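Local coordinates for protein 3-deoxy-manno-octulosonate cytidylyltransferase (PDB 1GQ9) that catalyses the coupling of 3-deoxy-manno-octulosonate (KDO) to CTP, releasing diphosphate and giving the CMP-activated sugar probably used in lipopolysaccharide synthesis, at residues I5-R10 against A44-A49; I93-D98 against V173-Y178; T146-L151 against I212-V217. All coordinates share one frame; numbering follows the deposited sequence.

Contact 1 (I5-R10 against A44-A49). With CTP (cytidine-5'-triphosphate), chain D.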
loop_
_atom_site.group_PDB
_atom_site.type_symbol
_atom_site.label_atom_id
_atom_site.label_comp_id
_atom_site.label_asym_id
_atom_site.label_seq_id
_atom_site.Cartn_x
_atom_site.Cartn_y
_atom_site.Cartn_z
ATOM N N ILE A 5 -13.104 24.448 -8.584
ATOM C CA ILE A 5 -12.750 24.154 -7.204
ATOM C C ILE A 5 -14.022 24.099 -6.377
ATOM O O ILE A 5 -14.918 24.924 -6.543
ATOM C CB ILE A 5 -11.805 25.234 -6.609
ATOM C CG1 ILE A 5 -10.440 25.180 -7.301
ATOM C CG2 ILE A 5 -11.625 25.007 -5.129
ATOM C CD1 ILE A 5 -9.436 26.203 -6.784
ATOM N N VAL A 6 -14.108 23.112 -5.497
ATOM C CA VAL A 6 -15.276 22.971 -4.644
ATOM C C VAL A 6 -14.825 22.959 -3.195
ATOM O O VAL A 6 -13.837 22.314 -2.853
ATOM C CB VAL A 6 -16.042 21.685 -4.957
ATOM C CG1 VAL A 6 -17.280 21.609 -4.093
ATOM C CG2 VAL A 6 -16.421 21.657 -6.431
ATOM N N ILE A 7 -15.548 23.678 -2.347
ATOM C CA ILE A 7 -15.200 23.772 -0.939
ATOM C C ILE A 7 -16.343 23.365 -0.017
ATOM O O ILE A 7 -17.241 24.163 0.259
ATOM C CB ILE A 7 -14.789 25.201 -0.593
ATOM C CG1 ILE A 7 -13.606 25.611 -1.466
ATOM C CG2 ILE A 7 -14.437 25.295 0.879
ATOM C CD1 ILE A 7 -13.244 27.076 -1.354
ATOM N N PRO A 8 -16.315 22.120 0.486
ATOM C CA PRO A 8 -17.347 21.595 1.382
ATOM C C PRO A 8 -17.349 22.387 2.677
ATOM O O PRO A 8 -16.324 22.487 3.331
ATOM C CB PRO A 8 -16.903 20.151 1.613
ATOM C CG PRO A 8 -16.102 19.828 0.391
ATOM C CD PRO A 8 -15.303 21.089 0.223
ATOM N N ALA A 9 -18.495 22.940 3.054
ATOM C CA ALA A 9 -18.577 23.729 4.276
ATOM C C ALA A 9 -19.863 23.449 5.033
ATOM O O ALA A 9 -20.781 24.277 5.039
ATOM C CB ALA A 9 -18.481 25.222 3.942
ATOM N N ARG A 10 -19.927 22.282 5.662
ATOM C CA ARG A 10 -21.096 21.889 6.446
ATOM C C ARG A 10 -21.094 22.738 7.707
ATOM O O ARG A 10 -20.031 23.139 8.183
ATOM C CB ARG A 10 -21.001 20.410 6.851
ATOM C CG ARG A 10 -19.989 20.157 7.972
ATOM C CD ARG A 10 -19.675 18.681 8.214
ATOM N NE ARG A 10 -20.745 17.967 8.899
ATOM C CZ ARG A 10 -21.873 17.577 8.318
ATOM N NH1 ARG A 10 -22.081 17.829 7.031
ATOM N NH2 ARG A 10 -22.797 16.936 9.022
ATOM N N ALA A 44 -11.769 27.803 -13.486
ATOM C CA ALA A 44 -12.857 28.549 -14.115
ATOM C C ALA A 44 -13.903 28.982 -13.117
ATOM O O ALA A 44 -14.580 29.988 -13.324
ATOM C CB ALA A 44 -13.516 27.706 -15.191
ATOM N N GLU A 45 -14.055 28.219 -12.041
ATOM C CA GLU A 45 -15.043 28.562 -11.033
ATOM C C GLU A 45 -14.670 28.061 -9.650
ATOM O O GLU A 45 -13.981 27.048 -9.496
ATOM C CB GLU A 45 -16.423 27.996 -11.400
ATOM C CG GLU A 45 -17.121 28.640 -12.586
ATOM C CD GLU A 45 -18.382 27.884 -12.991
ATOM O OE1 GLU A 45 -19.304 27.739 -12.159
ATOM O OE2 GLU A 45 -18.447 27.429 -14.149
ATOM N N VAL A 46 -15.147 28.787 -8.646
ATOM C CA VAL A 46 -14.919 28.447 -7.257
ATOM C C VAL A 46 -16.275 28.380 -6.562
ATOM O O VAL A 46 -16.967 29.389 -6.408
ATOM C CB VAL A 46 -14.041 29.494 -6.556
ATOM C CG1 VAL A 46 -13.869 29.127 -5.093
ATOM C CG2 VAL A 46 -12.690 29.576 -7.248
ATOM N N TRP A 47 -16.651 27.177 -6.155
ATOM C CA TRP A 47 -17.920 26.962 -5.490
ATOM C C TRP A 47 -17.735 26.503 -4.059
ATOM O O TRP A 47 -16.767 25.819 -3.740
ATOM C CB TRP A 47 -18.733 25.891 -6.222
ATOM C CG TRP A 47 -19.348 26.340 -7.503
ATOM C CD1 TRP A 47 -18.741 26.436 -8.720
ATOM C CD2 TRP A 47 -20.685 26.803 -7.680
ATOM N NE1 TRP A 47 -19.621 26.935 -9.646
ATOM C CE2 TRP A 47 -20.822 27.171 -9.031
ATOM C CE3 TRP A 47 -21.782 26.949 -6.821
ATOM C CZ2 TRP A 47 -22.017 27.681 -9.550
ATOM C CZ3 TRP A 47 -22.969 27.455 -7.336
ATOM C CH2 TRP A 47 -23.077 27.814 -8.687
ATOM N N VAL A 48 -18.671 26.890 -3.198
ATOM C CA VAL A 48 -18.646 26.450 -1.811
ATOM C C VAL A 48 -19.891 25.571 -1.705
ATOM O O VAL A 48 -20.979 25.984 -2.102
ATOM C CB VAL A 48 -18.772 27.616 -0.798
ATOM C CG1 VAL A 48 -18.790 27.056 0.620
ATOM C CG2 VAL A 48 -17.620 28.589 -0.960
ATOM N N ALA A 49 -19.718 24.352 -1.204
ATOM C CA ALA A 49 -20.825 23.417 -1.048
ATOM C C ALA A 49 -21.302 23.462 0.390
ATOM O O ALA A 49 -20.589 23.038 1.293
ATOM C CB ALA A 49 -20.368 22.006 -1.401
HETATM N N1 CTP D . -17.628 18.100 5.190
HETATM C C2 CTP D . -18.817 18.348 4.525
HETATM N N3 CTP D . -19.899 17.378 4.599
HETATM C C4 CTP D . -19.801 16.271 5.263
HETATM C C5 CTP D . -18.510 16.019 5.972
HETATM C C6 CTP D . -17.498 16.923 5.906
HETATM O O2 CTP D . -19.036 19.351 3.866
HETATM N N4 CTP D . -20.778 15.411 5.317
HETATM C "C1'" CTP D . -16.511 19.070 5.131
HETATM C "C2'" CTP D . -16.354 19.963 6.379
HETATM O "O2'" CTP D . -17.397 20.934 6.508
HETATM C "C3'" CTP D . -14.948 20.547 6.198
HETATM C "C4'" CTP D . -14.171 19.349 5.635
HETATM O "O4'" CTP D . -15.167 18.499 5.012
HETATM O "O3'" CTP D . -14.911 21.590 5.214
HETATM C "C5'" CTP D . -13.335 18.632 6.739
HETATM O "O5'" CTP D . -14.070 17.540 7.318
HETATM P PA CTP D . -13.858 17.109 8.846
HETATM O O1A CTP D . -14.294 15.695 9.054
HETATM O O2A CTP D . -12.394 17.193 9.135
HETATM O O3A CTP D . -14.678 18.146 9.785
HETATM P PB CTP D . -16.127 17.642 10.321
HETATM O O1B CTP D . -16.870 17.001 9.194
HETATM O O2B CTP D . -16.918 18.840 10.743
HETATM O O3B CTP D . -15.940 16.547 11.518
HETATM P PG CTP D . -14.811 16.852 12.645
HETATM O O1G CTP D . -14.837 15.810 13.714
HETATM O O2G CTP D . -15.044 18.192 13.260
HETATM O O3G CTP D . -13.363 16.829 11.956
#
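Ile7 and Val48 face each other across two parallel strands, their side chains on the same side of the sheet as those of Ile5 and Val46. CG1 of Ile7 sits beside its own backbone N (chi1 -58°), which sends CD1 back toward the strand start, where it meets Val46 CG1 at 4.3 Å. Val48 extends CG1 the other way, trans to its backbone N (chi1 178°), which lays Val48 CG1 close to the Ile7 carbonyl and 3.8 Å from Ala9 CB. On the reverse face the side chains are those of Val6, Trp47, Pro8 and Ala49. Here Val6 CG1 meets Ala49 CB at 4.1 Å, while the Trp47 indole swings off its partner strand. Trp47 NE1 gives a hydrogen bond of 2.7 Å, nearly in the ring plane, to Glu45 OE1 of the same segment, and the other oxygen of that carboxylate pairs with Lys2. Five backbone hydrogen bonds join the strands, from Ile5 N to Glu45 O at one end to Ala9 N and Ala49 O at the other (2.7 Å). Beyond this paired region the chain turns to the nucleotide: the CTP O3' donates to Pro8 O, and Arg10 N donates to CTP O2' (3.0 Å). Pro8 CB lies against C1' of the ribose and O2 of the base. Helix 29-38, which links the strands, lies over Ile7, Val46 and Val48, and helix 76-84 over Val6, Pro8 and Ala49. This is a beta-alpha-beta unit of the Rossmann-like GT-A fold, with the nucleotide gripped at the C-terminal end of its first strand.

Contact 2 (I93-D98 against V173-Y178). With MG (magnesium ion), chain C; CTP (cytidine-5'-triphosphate), chain D.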
loop_
_atom_site.group_PDB
_atom_site.type_symbol
_atom_site.label_atom_id
_atom_site.label_comp_id
_atom_site.label_asym_id
_atom_site.label_seq_id
_atom_site.Cartn_x
_atom_site.Cartn_y
_atom_site.Cartn_z
ATOM N N ILE A 93 -11.561 20.034 -8.059
ATOM C CA ILE A 93 -10.611 20.111 -6.961
ATOM C C ILE A 93 -11.395 20.340 -5.675
ATOM O O ILE A 93 -12.212 21.266 -5.572
ATOM C CB ILE A 93 -9.594 21.251 -7.146
ATOM C CG1 ILE A 93 -8.760 21.002 -8.405
ATOM C CG2 ILE A 93 -8.688 21.342 -5.914
ATOM C CD1 ILE A 93 -7.716 22.060 -8.653
ATOM N N ASN A 94 -11.143 19.475 -4.701
ATOM C CA ASN A 94 -11.818 19.536 -3.420
ATOM C C ASN A 94 -10.908 20.096 -2.326
ATOM O O ASN A 94 -9.974 19.442 -1.876
ATOM C CB ASN A 94 -12.334 18.133 -3.083
ATOM C CG ASN A 94 -12.353 17.850 -1.606
ATOM O OD1 ASN A 94 -11.347 17.427 -1.033
ATOM N ND2 ASN A 94 -13.500 18.080 -0.974
ATOM N N LEU A 95 -11.185 21.333 -1.932
ATOM C CA LEU A 95 -10.428 22.029 -0.901
ATOM C C LEU A 95 -11.266 22.032 0.360
ATOM O O LEU A 95 -12.399 22.502 0.346
ATOM C CB LEU A 95 -10.166 23.475 -1.331
ATOM C CG LEU A 95 -9.091 23.724 -2.385
ATOM C CD1 LEU A 95 -9.172 25.141 -2.902
ATOM C CD2 LEU A 95 -7.731 23.469 -1.760
ATOM N N GLN A 96 -10.721 21.521 1.457
ATOM C CA GLN A 96 -11.483 21.492 2.692
ATOM C C GLN A 96 -11.758 22.900 3.195
ATOM O O GLN A 96 -11.041 23.842 2.858
ATOM C CB GLN A 96 -10.754 20.655 3.739
ATOM C CG GLN A 96 -10.573 19.220 3.284
ATOM C CD GLN A 96 -11.797 18.689 2.529
ATOM O OE1 GLN A 96 -12.884 18.534 3.093
ATOM N NE2 GLN A 96 -11.619 18.417 1.246
ATOM N N GLY A 97 -12.810 23.046 3.987
ATOM C CA GLY A 97 -13.153 24.363 4.489
ATOM C C GLY A 97 -12.444 24.769 5.766
ATOM O O GLY A 97 -12.459 25.950 6.125
ATOM N N ASP A 98 -11.817 23.804 6.444
ATOM C CA ASP A 98 -11.117 24.053 7.712
ATOM C C ASP A 98 -9.615 24.328 7.583
ATOM O O ASP A 98 -8.870 24.236 8.565
ATOM C CB ASP A 98 -11.324 22.866 8.662
ATOM C CG ASP A 98 -10.660 21.593 8.161
ATOM O OD1 ASP A 98 -11.038 21.110 7.071
ATOM O OD2 ASP A 98 -9.754 21.078 8.855
ATOM N N VAL A 173 -1.523 15.626 2.765
ATOM C CA VAL A 173 -2.355 16.828 2.799
ATOM C C VAL A 173 -3.645 16.509 2.051
ATOM O O VAL A 173 -3.652 16.389 0.826
ATOM C CB VAL A 173 -1.635 18.031 2.140
ATOM C CG1 VAL A 173 -2.509 19.279 2.228
ATOM C CG2 VAL A 173 -0.296 18.275 2.838
ATOM N N GLY A 174 -4.724 16.384 2.825
ATOM C CA GLY A 174 -6.040 16.022 2.318
ATOM C C GLY A 174 -6.748 16.765 1.202
ATOM O O GLY A 174 -7.959 16.950 1.275
ATOM N N ILE A 175 -6.022 17.184 0.171
ATOM C CA ILE A 175 -6.639 17.881 -0.955
ATOM C C ILE A 175 -6.614 16.916 -2.127
ATOM O O ILE A 175 -5.668 16.147 -2.269
ATOM C CB ILE A 175 -5.870 19.156 -1.317
ATOM C CG1 ILE A 175 -5.874 20.106 -0.119
ATOM C CG2 ILE A 175 -6.520 19.834 -2.515
ATOM C CD1 ILE A 175 -5.143 21.385 -0.366
ATOM N N TYR A 176 -7.651 16.942 -2.960
ATOM C CA TYR A 176 -7.730 16.020 -4.086
ATOM C C TYR A 176 -8.198 16.654 -5.379
ATOM O O TYR A 176 -8.984 17.606 -5.375
ATOM C CB TYR A 176 -8.699 14.859 -3.782
ATOM C CG TYR A 176 -8.438 14.077 -2.514
ATOM C CD1 TYR A 176 -8.997 14.469 -1.298
ATOM C CD2 TYR A 176 -7.666 12.916 -2.538
ATOM C CE1 TYR A 176 -8.804 13.721 -0.138
ATOM C CE2 TYR A 176 -7.462 12.163 -1.385
ATOM C CZ TYR A 176 -8.038 12.566 -0.192
ATOM O OH TYR A 176 -7.884 11.784 0.928
ATOM N N ALA A 177 -7.726 16.092 -6.488
ATOM C CA ALA A 177 -8.116 16.534 -7.821
ATOM C C ALA A 177 -8.737 15.282 -8.438
ATOM O O ALA A 177 -8.061 14.266 -8.623
ATOM C CB ALA A 177 -6.903 16.995 -8.623
ATOM N N TYR A 178 -10.033 15.362 -8.726
ATOM C CA TYR A 178 -10.790 14.249 -9.285
ATOM C C TYR A 178 -11.129 14.441 -10.749
ATOM O O TYR A 178 -11.395 15.552 -11.198
ATOM C CB TYR A 178 -12.107 14.080 -8.525
ATOM C CG TYR A 178 -11.968 13.668 -7.081
ATOM C CD1 TYR A 178 -11.516 12.391 -6.740
ATOM C CD2 TYR A 178 -12.296 14.548 -6.052
ATOM C CE1 TYR A 178 -11.394 12.002 -5.418
ATOM C CE2 TYR A 178 -12.178 14.165 -4.721
ATOM C CZ TYR A 178 -11.726 12.892 -4.412
ATOM O OH TYR A 178 -11.609 12.509 -3.094
HETATM MG MG MG C . -10.939 18.863 9.279
HETATM N N1 CTP D . -17.628 18.100 5.190
HETATM C C2 CTP D . -18.817 18.348 4.525
HETATM N N3 CTP D . -19.899 17.378 4.599
HETATM C C4 CTP D . -19.801 16.271 5.263
HETATM C C5 CTP D . -18.510 16.019 5.972
HETATM C C6 CTP D . -17.498 16.923 5.906
HETATM O O2 CTP D . -19.036 19.351 3.866
HETATM N N4 CTP D . -20.778 15.411 5.317
HETATM C "C1'" CTP D . -16.511 19.070 5.131
HETATM C "C2'" CTP D . -16.354 19.963 6.379
HETATM O "O2'" CTP D . -17.397 20.934 6.508
HETATM C "C3'" CTP D . -14.948 20.547 6.198
HETATM C "C4'" CTP D . -14.171 19.349 5.635
HETATM O "O4'" CTP D . -15.167 18.499 5.012
HETATM O "O3'" CTP D . -14.911 21.590 5.214
HETATM C "C5'" CTP D . -13.335 18.632 6.739
HETATM O "O5'" CTP D . -14.070 17.540 7.318
HETATM P PA CTP D . -13.858 17.109 8.846
HETATM O O1A CTP D . -14.294 15.695 9.054
HETATM O O2A CTP D . -12.394 17.193 9.135
HETATM O O3A CTP D . -14.678 18.146 9.785
HETATM P PB CTP D . -16.127 17.642 10.321
HETATM O O1B CTP D . -16.870 17.001 9.194
HETATM O O2B CTP D . -16.918 18.840 10.743
HETATM O O3B CTP D . -15.940 16.547 11.518
HETATM P PG CTP D . -14.811 16.852 12.645
HETATM O O1G CTP D . -14.837 15.810 13.714
HETATM O O2G CTP D . -15.044 18.192 13.260
HETATM O O3G CTP D . -13.363 16.829 11.956
#
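Leu95 and Ile175 make the tight part of this contact: Leu95 CD2 lies 3.6 Å from Ile175 CD1 and also reaches CG2 of the same side chain. The first torsion of Ile175 (-61°) sets CG2 trans to the backbone N, and Ile175 CG2 also lies 4.3 Å from Ile93 CG2. Ile93 CG1 adds Ala177 CB, completing an aliphatic cluster. A nearly straight hydrogen bond of 2.9 Å from Asn94 N to Tyr176 O ties the antiparallel backbones. Opposite the cluster, Asn94 CB approaches the edge of the Tyr178 ring. The strands then part, and the partly exposed Gln96 and Gly174 form the looser side: Gln96 NE2 stays 3.9 Å from Gly174 O. The Gln96 chain, bent at chi2, brings its amide up beside the CTP ribose. Past it, Gly97 N donates to CTP O3' (2.8 Å), and Asp98 OD2 binds the magnesium ion at 2.5 Å, sharing it with an alpha-phosphate oxygen of CTP. Strand 91-94 runs between strands 3-9 and 169-179. Helix 104-116 covers Ile93, Ile175 and Ala177 through Leu110 and Leu111, and Thr124 of strand 122-129 flanks Tyr176.

Contact 3 (T146-L151 against I212-V217)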
loop_
_atom_site.group_PDB
_atom_site.type_symbol
_atom_site.label_atom_id
_atom_site.label_comp_id
_atom_site.label_asym_id
_atom_site.label_seq_id
_atom_site.Cartn_x
_atom_site.Cartn_y
_atom_site.Cartn_z
ATOM N N THR A 146 8.238 5.041 -7.367
ATOM C CA THR A 146 9.025 5.997 -8.147
ATOM C C THR A 146 8.151 7.034 -8.851
ATOM O O THR A 146 8.442 8.229 -8.801
ATOM C CB THR A 146 9.919 5.293 -9.213
ATOM O OG1 THR A 146 9.200 4.205 -9.810
ATOM C CG2 THR A 146 11.212 4.783 -8.587
ATOM N N ARG A 147 7.077 6.578 -9.493
ATOM C CA ARG A 147 6.161 7.465 -10.213
ATOM C C ARG A 147 5.286 8.336 -9.306
ATOM O O ARG A 147 4.424 9.075 -9.785
ATOM C CB ARG A 147 5.255 6.643 -11.140
ATOM C CG ARG A 147 5.985 5.914 -12.261
ATOM C CD ARG A 147 4.992 5.259 -13.219
ATOM N NE ARG A 147 4.204 4.208 -12.575
ATOM C CZ ARG A 147 4.619 2.956 -12.395
ATOM N NH1 ARG A 147 5.819 2.578 -12.816
ATOM N NH2 ARG A 147 3.834 2.079 -11.785
ATOM N N GLN A 148 5.509 8.250 -8.002
ATOM C CA GLN A 148 4.753 9.024 -7.022
ATOM C C GLN A 148 3.313 8.526 -6.839
ATOM O O GLN A 148 2.491 9.187 -6.198
ATOM C CB GLN A 148 4.747 10.512 -7.395
ATOM C CG GLN A 148 6.133 11.116 -7.642
ATOM C CD GLN A 148 7.099 10.889 -6.491
ATOM O OE1 GLN A 148 6.794 11.202 -5.339
ATOM N NE2 GLN A 148 8.278 10.347 -6.801
ATOM N N ASP A 149 3.005 7.363 -7.406
ATOM C CA ASP A 149 1.669 6.796 -7.246
ATOM C C ASP A 149 1.588 6.255 -5.835
ATOM O O ASP A 149 2.551 5.659 -5.341
ATOM C CB ASP A 149 1.412 5.657 -8.230
ATOM C CG ASP A 149 1.333 6.135 -9.663
ATOM O OD1 ASP A 149 0.800 7.243 -9.900
ATOM O OD2 ASP A 149 1.793 5.393 -10.554
ATOM N N ALA A 150 0.439 6.458 -5.192
ATOM C CA ALA A 150 0.248 6.012 -3.821
ATOM C C ALA A 150 0.179 4.500 -3.722
ATOM O O ALA A 150 -0.450 3.848 -4.555
ATOM C CB ALA A 150 -1.010 6.627 -3.247
ATOM N N LEU A 151 0.847 3.955 -2.704
ATOM C CA LEU A 151 0.863 2.519 -2.452
ATOM C C LEU A 151 -0.202 2.191 -1.419
ATOM O O LEU A 151 -0.963 1.230 -1.565
ATOM C CB LEU A 151 2.225 2.072 -1.916
ATOM C CG LEU A 151 3.392 2.029 -2.886
ATOM C CD1 LEU A 151 4.440 1.108 -2.310
ATOM C CD2 LEU A 151 2.950 1.515 -4.242
ATOM N N ILE A 212 -4.104 6.924 -7.492
ATOM C CA ILE A 212 -4.058 8.249 -6.885
ATOM C C ILE A 212 -2.596 8.657 -6.853
ATOM O O ILE A 212 -1.774 7.980 -6.230
ATOM C CB ILE A 212 -4.533 8.243 -5.426
ATOM C CG1 ILE A 212 -5.964 7.735 -5.322
ATOM C CG2 ILE A 212 -4.417 9.641 -4.859
ATOM C CD1 ILE A 212 -6.450 7.617 -3.886
ATOM N N ARG A 213 -2.255 9.753 -7.513
ATOM C CA ARG A 213 -0.868 10.180 -7.500
ATOM C C ARG A 213 -0.680 11.262 -6.464
ATOM O O ARG A 213 -1.565 12.079 -6.233
ATOM C CB ARG A 213 -0.444 10.692 -8.870
ATOM C CG ARG A 213 1.033 11.060 -8.955
ATOM C CD ARG A 213 1.469 11.097 -10.401
ATOM N NE ARG A 213 1.290 9.790 -11.030
ATOM C CZ ARG A 213 0.965 9.619 -12.307
ATOM N NH1 ARG A 213 0.779 10.674 -13.087
ATOM N NH2 ARG A 213 0.833 8.398 -12.808
ATOM N N THR A 214 0.480 11.250 -5.828
ATOM C CA THR A 214 0.797 12.231 -4.804
ATOM C C THR A 214 1.791 13.253 -5.343
ATOM O O THR A 214 2.545 12.980 -6.273
ATOM C CB THR A 214 1.405 11.550 -3.564
ATOM O OG1 THR A 214 2.602 10.862 -3.944
ATOM C CG2 THR A 214 0.413 10.558 -2.954
ATOM N N PHE A 215 1.781 14.439 -4.756
ATOM C CA PHE A 215 2.683 15.500 -5.164
ATOM C C PHE A 215 3.221 16.138 -3.907
ATOM O O PHE A 215 2.454 16.577 -3.051
ATOM C CB PHE A 215 1.936 16.526 -6.000
ATOM C CG PHE A 215 1.621 16.049 -7.377
ATOM C CD1 PHE A 215 2.483 16.326 -8.436
ATOM C CD2 PHE A 215 0.485 15.271 -7.612
ATOM C CE1 PHE A 215 2.220 15.837 -9.709
ATOM C CE2 PHE A 215 0.211 14.776 -8.876
ATOM C CZ PHE A 215 1.078 15.056 -9.931
ATOM N N GLU A 216 4.542 16.180 -3.793
ATOM C CA GLU A 216 5.187 16.740 -2.617
ATOM C C GLU A 216 5.315 18.258 -2.621
ATOM O O GLU A 216 5.597 18.876 -3.652
ATOM C CB GLU A 216 6.565 16.095 -2.438
ATOM C CG GLU A 216 7.554 16.899 -1.604
ATOM C CD GLU A 216 8.561 16.017 -0.878
ATOM O OE1 GLU A 216 8.973 14.984 -1.451
ATOM O OE2 GLU A 216 8.942 16.363 0.263
ATOM N N VAL A 217 5.081 18.850 -1.452
ATOM C CA VAL A 217 5.197 20.290 -1.261
ATOM C C VAL A 217 5.865 20.497 0.087
ATOM O O VAL A 217 6.196 19.528 0.780
ATOM C CB VAL A 217 3.839 21.003 -1.238
ATOM C CG1 VAL A 217 3.054 20.659 -2.479
ATOM C CG2 VAL A 217 3.083 20.633 0.021
HETATM O O HOH W 1 5.372 12.658 -3.304
HETATM O O HOH W 2 8.329 12.359 -2.508
HETATM O O HOH W 3 -2.546 4.738 -6.648
#
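Gln148 O and Thr214 form a double grip: the carbonyl oxygen accepts a straight hydrogen bond from Thr214 N (2.9 Å, 171°) and a second from Thr214 OG1 (2.8 Å), the two donors coming from opposite faces of the carbonyl plane. A first torsion of 60° places OG1 between the backbone N and the carbonyl carbon of Thr214, within reach of that acceptor. Two residues on, Ala150 N gives a nearly linear bond to Ile212 O at 2.9 Å, and Ala150 CB packs beside Ile212 and Thr214 CG2. Ile212 N is satisfied by water 3 at 2.8 Å. Between these backbone bonds sits the charged pair: Arg213 NE donates to Asp149 OD1 (2.8 Å) on its syn side, 31° out of the carboxylate plane, and NH2 adds a weak bond to the same oxygen. Asn211 ND2 also donates to OD1, while OD2 has a weak bond from Arg147. The remaining guanidinium nitrogen, NH1, pairs with Asp117. A leucine in place of Arg213 would probably leave Asp149 and Asp117 without the cation they share. On the exposed side Gln148 folds over, its NE2 donating to Thr146 O (2.9 Å) and its OE1 accepting from water 1 at 2.9 Å. Water 2 donates to Glu216 OE1 (2.9 Å) and, weakly, to the same Gln148 oxygen. Strand 212-216 borders strand 122-129 through backbone bonds of Arg213 and Phe215, while Thr214 also touches strand 141-144, the hairpin partner of strand 150-154. Beyond the turn, Thr146 and Arg147 meet Asn207 and Gly209 of the second subunit.

In the fold
Contacts 1 and 2 have centres 10 Å apart and share one sheet: strand 3-9 of the first lies next to strand 91-94 of the second, with probable hydrogen bonds from Val6 N to Ile93 O (2.6 Å) and from Leu95 N to Val6 O (3.0 Å). Both hold the CTP ribose hydroxyls where these strands give way to loops, Pro8 O and Gly97 N bonding O3' and Arg10 N bonding O2'; contact 2 adds the magnesium ion, about 9 Å from the side chain of Arg10. Contact 3 lies across the chain's centre from contact 1, its centre 25 Å away, at the far sheet edge near the second subunit. Its nearest atoms are about 5 Å from contact 2.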